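Local coordinates for StiE protein (Stigmatella aurantiaca, PDB 6ECX), which carries the S-adenosylmethionine-dependent O-methyltransferase domain of a polyketide synthase and probably takes part in the assembly of a polyketide antibiotic, at residues R74-R77 with R78-R82; R82-L86 with S87-N91; F163-A166 with G167-D171; K276-G280 with G281-Y285. One frame throughout, in Å; residues are numbered along the deposited sequence.

Contact 1: R74-R77 with R78-R82; sequences RELR and RVLFR. With SAM (S-adenosylmethionine), chain B.
Glu75 and Arg78, one helical turn apart near the C-terminal end of helix 64-80, form an i to i+3 salt bridge on the outer side of this stretch. The grip is bidentate and side-on: Arg78 NE reaches Glu75 OE1 at 2.8 Å and Arg78 NH2 reaches Glu75 OE2 at 3.0 Å. Carboxylate and guanidinium are 28° from coplanar. Arg78 NH2 meets the syn lone pair of OE2, whereas NE approaches OE1 from 30° out of the carboxylate plane. Glu75 places CG trans to its backbone N (chi1 171°) and then bends at chi2, which folds the carboxylate back alongside Arg78. Its OE2 also bonds to the hydroxyl of Tyr315, so the partly exposed Glu75 is anchored to the protein while Arg78 lies on the solvent side.

The opposite character is found at Leu76 and Leu80, both buried, where Leu76 CG lies 4.0 Å from Leu80 CD1. Leu76 also packs on Tyr285 and Leu287 of strand 283-292, and Leu80 on Phe163 of strand 157-163. Between these two sides the alpha-helical ladder runs regularly, with Leu80 N bonded to Leu76 O at 3.0 Å. It continues to Phe81, the first residue to leave helical backbone angles, whose N still bonds to Arg77 O at 3.0 Å.

Arg77, seen to bind S-adenosylmethionine, is buried. Asp102 pairs with its guanidinium in a salt bridge and Phe37 offers a cation-pi contact. In the S-adenosylmethionine pocket, Arg77 meets the ligand carboxylate: SAM O lies 2.9 Å from Arg77 NH2, at the guanidinium edge and near its plane.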
loop_
_atom_site.group_PDB
_atom_site.type_symbol
_atom_site.label_atom_id
_atom_site.label_comp_id
_atom_site.label_asym_id
_atom_site.label_seq_id
_atom_site.Cartn_x
_atom_site.Cartn_y
_atom_site.Cartn_z
ATOM N N ARG A 74 -6.007 9.285 -4.986
ATOM C CA ARG A 74 -4.890 10.090 -5.464
ATOM C C ARG A 74 -4.208 10.823 -4.310
ATOM O O ARG A 74 -2.977 10.965 -4.293
ATOM C CB ARG A 74 -5.370 11.073 -6.529
ATOM C CG ARG A 74 -5.674 10.406 -7.858
ATOM C CD ARG A 74 -5.864 11.425 -8.970
ATOM N NE ARG A 74 -7.169 12.075 -8.902
ATOM C CZ ARG A 74 -8.286 11.550 -9.398
ATOM N NH1 ARG A 74 -8.260 10.365 -9.994
ATOM N NH2 ARG A 74 -9.429 12.207 -9.293
ATOM N N GLU A 75 -4.989 11.275 -3.329
ATOM C CA GLU A 75 -4.412 11.959 -2.176
ATOM C C GLU A 75 -3.550 11.017 -1.334
ATOM O O GLU A 75 -2.488 11.412 -0.836
ATOM C CB GLU A 75 -5.531 12.570 -1.336
ATOM C CG GLU A 75 -5.089 13.129 0.011
ATOM C CD GLU A 75 -4.206 14.365 -0.095
ATOM O OE1 GLU A 75 -3.976 14.860 -1.222
ATOM O OE2 GLU A 75 -3.747 14.840 0.970
ATOM N N LEU A 76 -3.995 9.770 -1.149
ATOM C CA LEU A 76 -3.146 8.784 -0.484
ATOM C C LEU A 76 -1.810 8.650 -1.209
ATOM O O LEU A 76 -0.740 8.659 -0.584
ATOM C CB LEU A 76 -3.865 7.435 -0.425
ATOM C CG LEU A 76 -3.074 6.295 0.213
ATOM C CD1 LEU A 76 -3.225 6.335 1.724
ATOM C CD2 LEU A 76 -3.583 4.980 -0.326
ATOM N N ARG A 77 -1.861 8.573 -2.543
ATOM C CA ARG A 77 -0.648 8.476 -3.347
ATOM C C ARG A 77 0.226 9.727 -3.219
ATOM O O ARG A 77 1.459 9.625 -3.172
ATOM C CB ARG A 77 -1.014 8.262 -4.813
ATOM C CG ARG A 77 -0.859 6.840 -5.309
ATOM C CD ARG A 77 -2.009 5.990 -4.862
ATOM N NE ARG A 77 -1.836 4.586 -5.229
ATOM C CZ ARG A 77 -2.705 3.636 -4.906
ATOM N NH1 ARG A 77 -3.791 3.957 -4.217
ATOM N NH2 ARG A 77 -2.489 2.379 -5.263
ATOM N N ARG A 78 -0.391 10.915 -3.223
ATOM C CA ARG A 78 0.369 12.155 -3.091
ATOM C C ARG A 78 1.217 12.128 -1.826
ATOM O O ARG A 78 2.409 12.443 -1.861
ATOM C CB ARG A 78 -0.571 13.369 -3.094
ATOM C CG ARG A 78 0.151 14.726 -3.196
ATOM C CD ARG A 78 -0.836 15.899 -3.136
ATOM N NE ARG A 78 -1.458 16.000 -1.816
ATOM C CZ ARG A 78 -1.009 16.779 -0.836
ATOM N NH1 ARG A 78 0.061 17.540 -1.032
ATOM N NH2 ARG A 78 -1.625 16.791 0.338
ATOM N N VAL A 79 0.638 11.666 -0.716
ATOM C CA VAL A 79 1.382 11.613 0.542
ATOM C C VAL A 79 2.438 10.507 0.510
ATOM O O VAL A 79 3.571 10.703 0.975
ATOM C CB VAL A 79 0.422 11.447 1.728
ATOM C CG1 VAL A 79 1.204 11.435 3.041
ATOM C CG2 VAL A 79 -0.620 12.564 1.724
ATOM N N LEU A 80 2.088 9.332 -0.035
ATOM C CA LEU A 80 3.054 8.241 -0.178
ATOM C C LEU A 80 4.314 8.667 -0.922
ATOM O O LEU A 80 5.417 8.220 -0.593
ATOM C CB LEU A 80 2.411 7.062 -0.911
ATOM C CG LEU A 80 1.624 6.092 -0.036
ATOM C CD1 LEU A 80 0.604 5.305 -0.872
ATOM C CD2 LEU A 80 2.628 5.153 0.621
ATOM N N PHE A 81 4.167 9.481 -1.961
ATOM C CA PHE A 81 5.288 9.885 -2.802
ATOM C C PHE A 81 5.878 11.227 -2.384
ATOM O O PHE A 81 6.635 11.812 -3.152
ATOM C CB PHE A 81 4.850 9.971 -4.267
ATOM C CG PHE A 81 4.763 8.644 -4.967
ATOM C CD1 PHE A 81 5.844 8.153 -5.687
ATOM C CD2 PHE A 81 3.586 7.910 -4.941
ATOM C CE1 PHE A 81 5.754 6.937 -6.354
ATOM C CE2 PHE A 81 3.482 6.703 -5.605
ATOM C CZ PHE A 81 4.559 6.207 -6.310
ATOM N N ARG A 82 5.523 11.732 -1.193
ATOM C CA ARG A 82 5.843 13.103 -0.804
ATOM C C ARG A 82 7.321 13.446 -0.967
ATOM O O ARG A 82 7.666 14.600 -1.253
ATOM C CB ARG A 82 5.425 13.338 0.656
ATOM C CG ARG A 82 6.160 12.422 1.660
ATOM C CD ARG A 82 5.416 12.420 3.007
ATOM N NE ARG A 82 6.034 11.503 3.968
ATOM C CZ ARG A 82 5.800 10.190 4.011
ATOM N NH1 ARG A 82 4.953 9.624 3.151
ATOM N NH2 ARG A 82 6.406 9.439 4.921
HETATM N N SAM B . -0.449 -2.260 -4.830
HETATM C CA SAM B . -1.682 -2.430 -5.588
HETATM C C SAM B . -2.612 -1.242 -5.384
HETATM O O SAM B . -2.377 -0.448 -4.477
HETATM O OXT SAM B . -3.595 -1.040 -6.103
HETATM C CB SAM B . -2.373 -3.719 -5.179
HETATM C CG SAM B . -2.559 -3.891 -3.677
HETATM S SD SAM B . -3.572 -5.356 -3.338
HETATM C CE SAM B . -4.399 -4.853 -1.807
HETATM C "C5'" SAM B . -2.338 -6.591 -2.857
HETATM C "C4'" SAM B . -1.484 -7.064 -4.036
HETATM O "O4'" SAM B . -0.340 -7.794 -3.617
HETATM C "C3'" SAM B . -2.198 -7.971 -5.033
HETATM O "O3'" SAM B . -1.861 -7.477 -6.317
HETATM C "C2'" SAM B . -1.554 -9.339 -4.849
HETATM O "O2'" SAM B . -1.507 -10.125 -6.024
HETATM C "C1'" SAM B . -0.146 -8.931 -4.438
HETATM N N9 SAM B . 0.636 -9.946 -3.705
HETATM C C8 SAM B . 0.272 -10.568 -2.535
HETATM N N7 SAM B . 1.276 -11.402 -2.162
HETATM C C5 SAM B . 2.271 -11.333 -3.075
HETATM C C6 SAM B . 3.498 -11.960 -3.182
HETATM N N6 SAM B . 3.900 -12.840 -2.266
HETATM N N1 SAM B . 4.329 -11.674 -4.254
HETATM C C2 SAM B . 3.944 -10.762 -5.208
HETATM N N3 SAM B . 2.719 -10.140 -5.089
HETATM C C4 SAM B . 1.887 -10.416 -4.050
#

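Contact 2: R82-L86 with S87-N91; sequences RAVDL and SAIKN
The Asp85 carboxylate meets Ser87 through one oxygen. Ser87 OG donates to Asp85 OD1 at 2.6 Å, arriving on the syn side but 29° out of the carboxylate plane. Ser87 N adds a weak bond to the same oxygen at 3.0 Å. Asp85 CG lies anti to the backbone N, swinging the carboxylate beside Ser87, whose OG sits between its N and carbonyl carbon. Asp85 OD2 has the Ala88 methyl near it, CB at 4.1 Å. Two peptide carbonyls are approached from above their planes: Ala88 N bonds to Asp85 O at 3.0 Å from 50° out of plane, and Ile89 N bonds to Leu86 O at 3.3 Å from 69° out.

On the apolar side of the turn, Val84 and Ile89 cross at about a right angle, and Val84 CG1 sits only 3.4 Å from Ile89 CD1, tighter than usual for carbons. Ile89 is buried against Asp158 and Leu159 of strand 157-163, while Asp85, Ser87 and Ala88 are exposed.

A weak Asx turn at Asp85 is thus superimposed on the first of two overlapping type I beta turns, Asp85 to Ala88 and Leu86 to Ile89. They form the surface connection from helix 64-80 to strand 91-94 of the Rossmann-like methyltransferase sheet.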
loop_
_atom_site.group_PDB
_atom_site.type_symbol
_atom_site.label_atom_id
_atom_site.label_comp_id
_atom_site.label_asym_id
_atom_site.label_seq_id
_atom_site.Cartn_x
_atom_site.Cartn_y
_atom_site.Cartn_z
ATOM N N ARG A 82 5.523 11.732 -1.193
ATOM C CA ARG A 82 5.843 13.103 -0.804
ATOM C C ARG A 82 7.321 13.446 -0.967
ATOM O O ARG A 82 7.666 14.600 -1.253
ATOM C CB ARG A 82 5.425 13.338 0.656
ATOM C CG ARG A 82 6.160 12.422 1.660
ATOM C CD ARG A 82 5.416 12.420 3.007
ATOM N NE ARG A 82 6.034 11.503 3.968
ATOM C CZ ARG A 82 5.800 10.190 4.011
ATOM N NH1 ARG A 82 4.953 9.624 3.151
ATOM N NH2 ARG A 82 6.406 9.439 4.921
ATOM N N ALA A 83 8.206 12.493 -0.744
ATOM C CA ALA A 83 9.628 12.797 -0.697
ATOM C C ALA A 83 10.367 12.367 -1.952
ATOM O O ALA A 83 11.563 12.648 -2.064
ATOM C CB ALA A 83 10.272 12.135 0.527
ATOM N N VAL A 84 9.684 11.728 -2.914
ATOM C CA VAL A 84 10.346 11.132 -4.077
ATOM C C VAL A 84 10.451 12.162 -5.195
ATOM O O VAL A 84 9.470 12.832 -5.541
ATOM C CB VAL A 84 9.592 9.886 -4.565
ATOM C CG1 VAL A 84 10.269 9.301 -5.794
ATOM C CG2 VAL A 84 9.453 8.845 -3.447
ATOM N N ASP A 85 11.638 12.277 -5.774
ATOM C CA ASP A 85 11.859 13.106 -6.956
ATOM C C ASP A 85 11.943 12.154 -8.141
ATOM O O ASP A 85 12.996 11.572 -8.408
ATOM C CB ASP A 85 13.131 13.940 -6.816
ATOM C CG ASP A 85 13.410 14.806 -8.047
ATOM O OD1 ASP A 85 12.649 14.724 -9.040
ATOM O OD2 ASP A 85 14.395 15.589 -8.018
ATOM N N LEU A 86 10.836 11.996 -8.862
ATOM C CA LEU A 86 10.843 11.027 -9.957
ATOM C C LEU A 86 11.810 11.414 -11.080
ATOM O O LEU A 86 12.309 10.532 -11.787
ATOM C CB LEU A 86 9.429 10.854 -10.504
ATOM C CG LEU A 86 8.512 10.142 -9.497
ATOM C CD1 LEU A 86 7.048 10.294 -9.877
ATOM C CD2 LEU A 86 8.885 8.663 -9.348
ATOM N N SER A 87 12.140 12.697 -11.232
ATOM C CA SER A 87 13.067 13.051 -12.298
ATOM C C SER A 87 14.452 12.468 -12.060
ATOM O O SER A 87 15.230 12.334 -13.016
ATOM C CB SER A 87 13.160 14.580 -12.463
ATOM O OG SER A 87 13.834 15.156 -11.359
ATOM N N ALA A 88 14.771 12.117 -10.809
ATOM C CA ALA A 88 16.101 11.650 -10.436
ATOM C C ALA A 88 16.224 10.136 -10.488
ATOM O O ALA A 88 17.340 9.602 -10.481
ATOM C CB ALA A 88 16.438 12.133 -9.019
ATOM N N ILE A 89 15.127 9.456 -10.543
ATOM C CA ILE A 89 15.055 8.005 -10.464
ATOM C C ILE A 89 15.016 7.432 -11.872
ATOM O O ILE A 89 14.531 8.078 -12.811
ATOM C CB ILE A 89 13.816 7.652 -9.618
ATOM C CG1 ILE A 89 14.197 7.801 -8.133
ATOM C CG2 ILE A 89 13.211 6.286 -9.954
ATOM C CD1 ILE A 89 13.019 7.929 -7.247
ATOM N N LYS A 90 15.570 6.229 -12.035
ATOM C CA LYS A 90 15.521 5.524 -13.305
ATOM C C LYS A 90 14.615 4.300 -13.275
ATOM O O LYS A 90 13.750 4.168 -14.144
ATOM C CB LYS A 90 16.930 5.106 -13.736
ATOM C CG LYS A 90 16.962 4.400 -15.083
ATOM C CD LYS A 90 16.281 5.238 -16.160
ATOM C CE LYS A 90 16.508 4.672 -17.554
ATOM N NZ LYS A 90 16.115 5.676 -18.586
ATOM N N ASN A 91 14.782 3.408 -12.288
ATOM C CA ASN A 91 14.169 2.080 -12.303
ATOM C C ASN A 91 13.277 1.905 -11.079
ATOM O O ASN A 91 13.694 2.239 -9.966
ATOM C CB ASN A 91 15.263 1.001 -12.306
ATOM C CG ASN A 91 16.212 1.137 -13.503
ATOM O OD1 ASN A 91 15.794 0.978 -14.643
ATOM N ND2 ASN A 91 17.484 1.442 -13.239
#

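Contact 3: F163-A166 with G167-D171; sequences FEVA and GLIPD. With SAM (S-adenosylmethionine), chain B.
Val165 and Ile169 are brought side by side by their torsions: Val165 sets CG1 trans to its backbone N (chi1 -177°), and Ile169 turns CG1 away from its carbonyl carbon and extends to CD1 (chi2 179°). Val165 CG1 and Ile169 CD1 end 4.0 Å apart and point the same way, toward S-adenosylmethionine. This is the loop after strand 157-163 of the Rossmann-like methyltransferase fold, wound into a short 3-10 turn. Leu168 N bonds to Val165 O at 2.8 Å and Ile169 N to Ala166 O at 3.2 Å, the two i to i+3 bonds of that turn.

The strand end and the turn together line much of the ligand. The amino group of the ligand donates to Phe163 O, at 3.2 Å from SAM N. Glu164 has backbone angles of the left-handed helical region; its OE1 is held by the hydroxyl of Tyr285, and its OE2 lies 3.9 Å from the transferable methyl carbon, SAM CE. Glu164 O is buried without a polar partner in the model. Leu168 CD1 touches SAM C5' at 3.6 Å. At the adenine end Ile169 packs over one face of the base, its CD1 standing 3.6 Å from SAM C6.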
loop_
_atom_site.group_PDB
_atom_site.type_symbol
_atom_site.label_atom_id
_atom_site.label_comp_id
_atom_site.label_asym_id
_atom_site.label_seq_id
_atom_site.Cartn_x
_atom_site.Cartn_y
_atom_site.Cartn_z
ATOM N N PHE A 163 2.357 -1.087 -1.738
ATOM C CA PHE A 163 1.159 -0.474 -1.176
ATOM C C PHE A 163 0.206 -1.604 -0.801
ATOM O O PHE A 163 -0.365 -2.260 -1.680
ATOM C CB PHE A 163 0.517 0.510 -2.157
ATOM C CG PHE A 163 1.474 1.586 -2.665
ATOM C CD1 PHE A 163 2.576 1.990 -1.899
ATOM C CD2 PHE A 163 1.277 2.180 -3.914
ATOM C CE1 PHE A 163 3.457 2.965 -2.369
ATOM C CE2 PHE A 163 2.148 3.160 -4.394
ATOM C CZ PHE A 163 3.249 3.551 -3.613
ATOM N N GLU A 164 0.069 -1.841 0.499
ATOM C CA GLU A 164 -0.773 -2.906 1.045
ATOM C C GLU A 164 -0.385 -4.271 0.471
ATOM O O GLU A 164 -1.226 -5.036 -0.007
ATOM C CB GLU A 164 -2.250 -2.605 0.797
ATOM C CG GLU A 164 -2.774 -1.359 1.479
ATOM C CD GLU A 164 -4.271 -1.165 1.264
ATOM O OE1 GLU A 164 -4.762 -0.034 1.457
ATOM O OE2 GLU A 164 -4.956 -2.149 0.902
ATOM N N VAL A 165 0.914 -4.572 0.515
ATOM C CA VAL A 165 1.433 -5.821 -0.039
ATOM C C VAL A 165 2.210 -6.596 1.018
ATOM O O VAL A 165 1.933 -7.772 1.276
ATOM C CB VAL A 165 2.329 -5.563 -1.268
ATOM C CG1 VAL A 165 2.778 -6.891 -1.857
ATOM C CG2 VAL A 165 1.606 -4.710 -2.300
ATOM N N ALA A 166 3.206 -5.943 1.622
ATOM C CA ALA A 166 4.079 -6.633 2.571
ATOM C C ALA A 166 3.278 -7.310 3.677
ATOM O O ALA A 166 3.646 -8.395 4.144
ATOM C CB ALA A 166 5.104 -5.653 3.164
ATOM N N GLY A 167 2.165 -6.699 4.091
ATOM C CA GLY A 167 1.340 -7.300 5.129
ATOM C C GLY A 167 0.732 -8.637 4.750
ATOM O O GLY A 167 0.304 -9.392 5.634
ATOM N N LEU A 168 0.685 -8.948 3.455
ATOM C CA LEU A 168 0.095 -10.172 2.928
ATOM C C LEU A 168 1.100 -11.299 2.749
ATOM O O LEU A 168 0.697 -12.415 2.394
ATOM C CB LEU A 168 -0.549 -9.891 1.566
ATOM C CG LEU A 168 -1.955 -9.311 1.474
ATOM C CD1 LEU A 168 -2.174 -8.655 0.122
ATOM C CD2 LEU A 168 -2.969 -10.408 1.688
ATOM N N ILE A 169 2.386 -11.030 2.945
ATOM C CA ILE A 169 3.462 -11.937 2.570
ATOM C C ILE A 169 4.020 -12.550 3.851
ATOM O O ILE A 169 4.608 -11.835 4.678
ATOM C CB ILE A 169 4.550 -11.214 1.760
ATOM C CG1 ILE A 169 3.965 -10.767 0.416
ATOM C CG2 ILE A 169 5.750 -12.124 1.554
ATOM C CD1 ILE A 169 4.922 -10.007 -0.499
ATOM N N PRO A 170 3.850 -13.865 4.071
ATOM C CA PRO A 170 4.272 -14.464 5.342
ATOM C C PRO A 170 5.772 -14.366 5.570
ATOM O O PRO A 170 6.223 -14.009 6.668
ATOM C CB PRO A 170 3.819 -15.928 5.217
ATOM C CG PRO A 170 2.808 -15.940 4.113
ATOM C CD PRO A 170 3.222 -14.843 3.171
ATOM N N ASP A 171 6.561 -14.690 4.543
ATOM C CA ASP A 171 8.012 -14.730 4.700
ATOM C C ASP A 171 8.549 -13.318 4.478
ATOM O O ASP A 171 9.023 -12.952 3.399
ATOM C CB ASP A 171 8.638 -15.746 3.751
ATOM C CG ASP A 171 10.065 -16.110 4.146
ATOM O OD1 ASP A 171 10.649 -15.413 5.003
ATOM O OD2 ASP A 171 10.614 -17.086 3.592
HETATM N N SAM B . -0.449 -2.260 -4.830
HETATM C CA SAM B . -1.682 -2.430 -5.588
HETATM C C SAM B . -2.612 -1.242 -5.384
HETATM O O SAM B . -2.377 -0.448 -4.477
HETATM O OXT SAM B . -3.595 -1.040 -6.103
HETATM C CB SAM B . -2.373 -3.719 -5.179
HETATM C CG SAM B . -2.559 -3.891 -3.677
HETATM S SD SAM B . -3.572 -5.356 -3.338
HETATM C CE SAM B . -4.399 -4.853 -1.807
HETATM C "C5'" SAM B . -2.338 -6.591 -2.857
HETATM C "C4'" SAM B . -1.484 -7.064 -4.036
HETATM O "O4'" SAM B . -0.340 -7.794 -3.617
HETATM C "C3'" SAM B . -2.198 -7.971 -5.033
HETATM O "O3'" SAM B . -1.861 -7.477 -6.317
HETATM C "C2'" SAM B . -1.554 -9.339 -4.849
HETATM O "O2'" SAM B . -1.507 -10.125 -6.024
HETATM C "C1'" SAM B . -0.146 -8.931 -4.438
HETATM N N9 SAM B . 0.636 -9.946 -3.705
HETATM C C8 SAM B . 0.272 -10.568 -2.535
HETATM N N7 SAM B . 1.276 -11.402 -2.162
HETATM C C5 SAM B . 2.271 -11.333 -3.075
HETATM C C6 SAM B . 3.498 -11.960 -3.182
HETATM N N6 SAM B . 3.900 -12.840 -2.266
HETATM N N1 SAM B . 4.329 -11.674 -4.254
HETATM C C2 SAM B . 3.944 -10.762 -5.208
HETATM N N3 SAM B . 2.719 -10.140 -5.089
HETATM C C4 SAM B . 1.887 -10.416 -4.050
#

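Contact 4: K276-G280 with G281-Y285; sequences KALRG and GLISY
Ala277 O, in the last turn of helix 263-280, is shared by two weak donors from the chain that turns away: Leu282 N at 2.9 Å, with a bent N-H...O angle of 127°, and Ile283 N at 3.5 Å, straighter but long. One residue on, Leu278 O accepts from Gly281 N at 3.2 Å. Leu282 N to Ala277 O (6→1) and Gly281 N to Leu278 O (5→2), with the positive phi of Gly281, make a Schellman motif. A water joins both sides, donating to Leu278 O and Ile283 O, each 2.8 Å away.

The chain leaves at nearly a right angle, 95° between the axes of helix 276-280 and strand 283-285. There, Ile283 places CG1 between its backbone N and carbonyl carbon (chi1 64°), which carries CD1 to 3.6 Å from Ala277 CB. Leu278 CD2 lies 4.0 Å from Ile283 CG1 and reaches on to CB of Tyr285. Beyond, the Tyr285 ring meets Phe194 edge-to-face, while Ile12 of helix 11-19 touches Ile283.

Ala277 O and Leu278 O are thus met by backbone N-H groups and a water, while apolar contacts with Ile283 and Tyr285 fill the angle between helix and strand.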
loop_
_atom_site.group_PDB
_atom_site.type_symbol
_atom_site.label_atom_id
_atom_site.label_comp_id
_atom_site.label_asym_id
_atom_site.label_seq_id
_atom_site.Cartn_x
_atom_site.Cartn_y
_atom_site.Cartn_z
ATOM N N LYS A 276 -13.076 0.114 13.510
ATOM C CA LYS A 276 -12.971 0.221 14.964
ATOM C C LYS A 276 -11.514 0.272 15.410
ATOM O O LYS A 276 -11.121 1.126 16.216
ATOM C CB LYS A 276 -13.690 -0.958 15.619
ATOM C CG LYS A 276 -13.999 -0.750 17.087
ATOM C CD LYS A 276 -15.043 -1.748 17.569
ATOM C CE LYS A 276 -15.873 -1.171 18.702
ATOM N NZ LYS A 276 -16.954 -2.098 19.156
ATOM N N ALA A 277 -10.695 -0.639 14.888
ATOM C CA ALA A 277 -9.300 -0.694 15.299
ATOM C C ALA A 277 -8.582 0.614 14.982
ATOM O O ALA A 277 -7.755 1.084 15.770
ATOM C CB ALA A 277 -8.613 -1.880 14.624
ATOM N N LEU A 278 -8.902 1.224 13.839
ATOM C CA LEU A 278 -8.284 2.495 13.474
ATOM C C LEU A 278 -8.770 3.625 14.376
ATOM O O LEU A 278 -7.960 4.415 14.885
ATOM C CB LEU A 278 -8.570 2.805 12.005
ATOM C CG LEU A 278 -7.812 1.964 10.969
ATOM C CD1 LEU A 278 -8.376 2.203 9.580
ATOM C CD2 LEU A 278 -6.317 2.285 11.000
ATOM N N ARG A 279 -10.093 3.717 14.587
ATOM C CA ARG A 279 -10.639 4.727 15.491
ATOM C C ARG A 279 -10.086 4.560 16.898
ATOM O O ARG A 279 -9.762 5.547 17.570
ATOM C CB ARG A 279 -12.169 4.654 15.526
ATOM C CG ARG A 279 -12.890 5.179 14.296
ATOM C CD ARG A 279 -12.644 6.670 14.039
ATOM N NE ARG A 279 -13.545 7.161 13.000
ATOM C CZ ARG A 279 -13.242 8.077 12.084
ATOM N NH1 ARG A 279 -12.029 8.626 12.046
ATOM N NH2 ARG A 279 -14.158 8.427 11.184
ATOM N N GLY A 280 -9.981 3.318 17.363
ATOM C CA GLY A 280 -9.491 3.030 18.688
ATOM C C GLY A 280 -8.003 3.138 18.877
ATOM O O GLY A 280 -7.537 3.045 20.017
ATOM N N GLY A 281 -7.237 3.329 17.799
ATOM C CA GLY A 281 -5.795 3.384 17.904
ATOM C C GLY A 281 -5.120 2.043 18.064
ATOM O O GLY A 281 -3.906 2.000 18.306
ATOM N N LEU A 282 -5.864 0.944 17.924
ATOM C CA LEU A 282 -5.268 -0.378 18.080
ATOM C C LEU A 282 -4.256 -0.660 16.979
ATOM O O LEU A 282 -3.219 -1.287 17.222
ATOM C CB LEU A 282 -6.360 -1.443 18.090
ATOM C CG LEU A 282 -7.487 -1.230 19.109
ATOM C CD1 LEU A 282 -8.364 -2.468 19.200
ATOM C CD2 LEU A 282 -6.931 -0.859 20.477
ATOM N N ILE A 283 -4.555 -0.227 15.754
ATOM C CA ILE A 283 -3.627 -0.330 14.640
ATOM C C ILE A 283 -3.543 1.032 13.966
ATOM O O ILE A 283 -4.390 1.912 14.167
ATOM C CB ILE A 283 -4.039 -1.422 13.630
ATOM C CG1 ILE A 283 -5.376 -1.072 12.982
ATOM C CG2 ILE A 283 -4.137 -2.787 14.323
ATOM C CD1 ILE A 283 -5.961 -2.201 12.153
ATOM N N SER A 284 -2.493 1.201 13.169
ATOM C CA SER A 284 -2.247 2.431 12.444
ATOM C C SER A 284 -2.013 2.090 10.985
ATOM O O SER A 284 -1.355 1.094 10.671
ATOM C CB SER A 284 -1.034 3.195 13.006
ATOM O OG SER A 284 -1.331 3.663 14.305
ATOM N N TYR A 285 -2.594 2.894 10.104
ATOM C CA TYR A 285 -2.332 2.792 8.681
ATOM C C TYR A 285 -1.256 3.818 8.362
ATOM O O TYR A 285 -1.475 5.024 8.527
ATOM C CB TYR A 285 -3.597 3.047 7.877
ATOM C CG TYR A 285 -3.473 2.750 6.410
ATOM C CD1 TYR A 285 -3.039 3.721 5.527
ATOM C CD2 TYR A 285 -3.805 1.505 5.899
ATOM C CE1 TYR A 285 -2.940 3.477 4.183
ATOM C CE2 TYR A 285 -3.698 1.243 4.541
ATOM C CZ TYR A 285 -3.267 2.242 3.692
ATOM O OH TYR A 285 -3.164 2.016 2.350
HETATM O O HOH W 1 -5.193 4.550 14.815
#

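None of the four contacts nests within or crosses another, and each joins two segments that follow one another without a gap. Contact 1 lies at the end of helix 64-80, and contact 2 takes over at the shared Arg82, closing the turns that lead to strand 91-94. Contact 3 closes the loop from strand 157-163 toward helix 172-181, and contact 4 turns helix 263-280 into strand 283-292. In space, Leu80 and Phe81 of contact 1 pack on Phe163 of contact 3, and both contacts touch S-adenosylmethionine. Tyr285 of contact 4 meets Leu76 of contact 1 and probably hydrogen-bonds Glu164 of contact 3. Contact 2 touches neither contact 3 nor contact 4, its centre lying about 31 Å from that of contact 4.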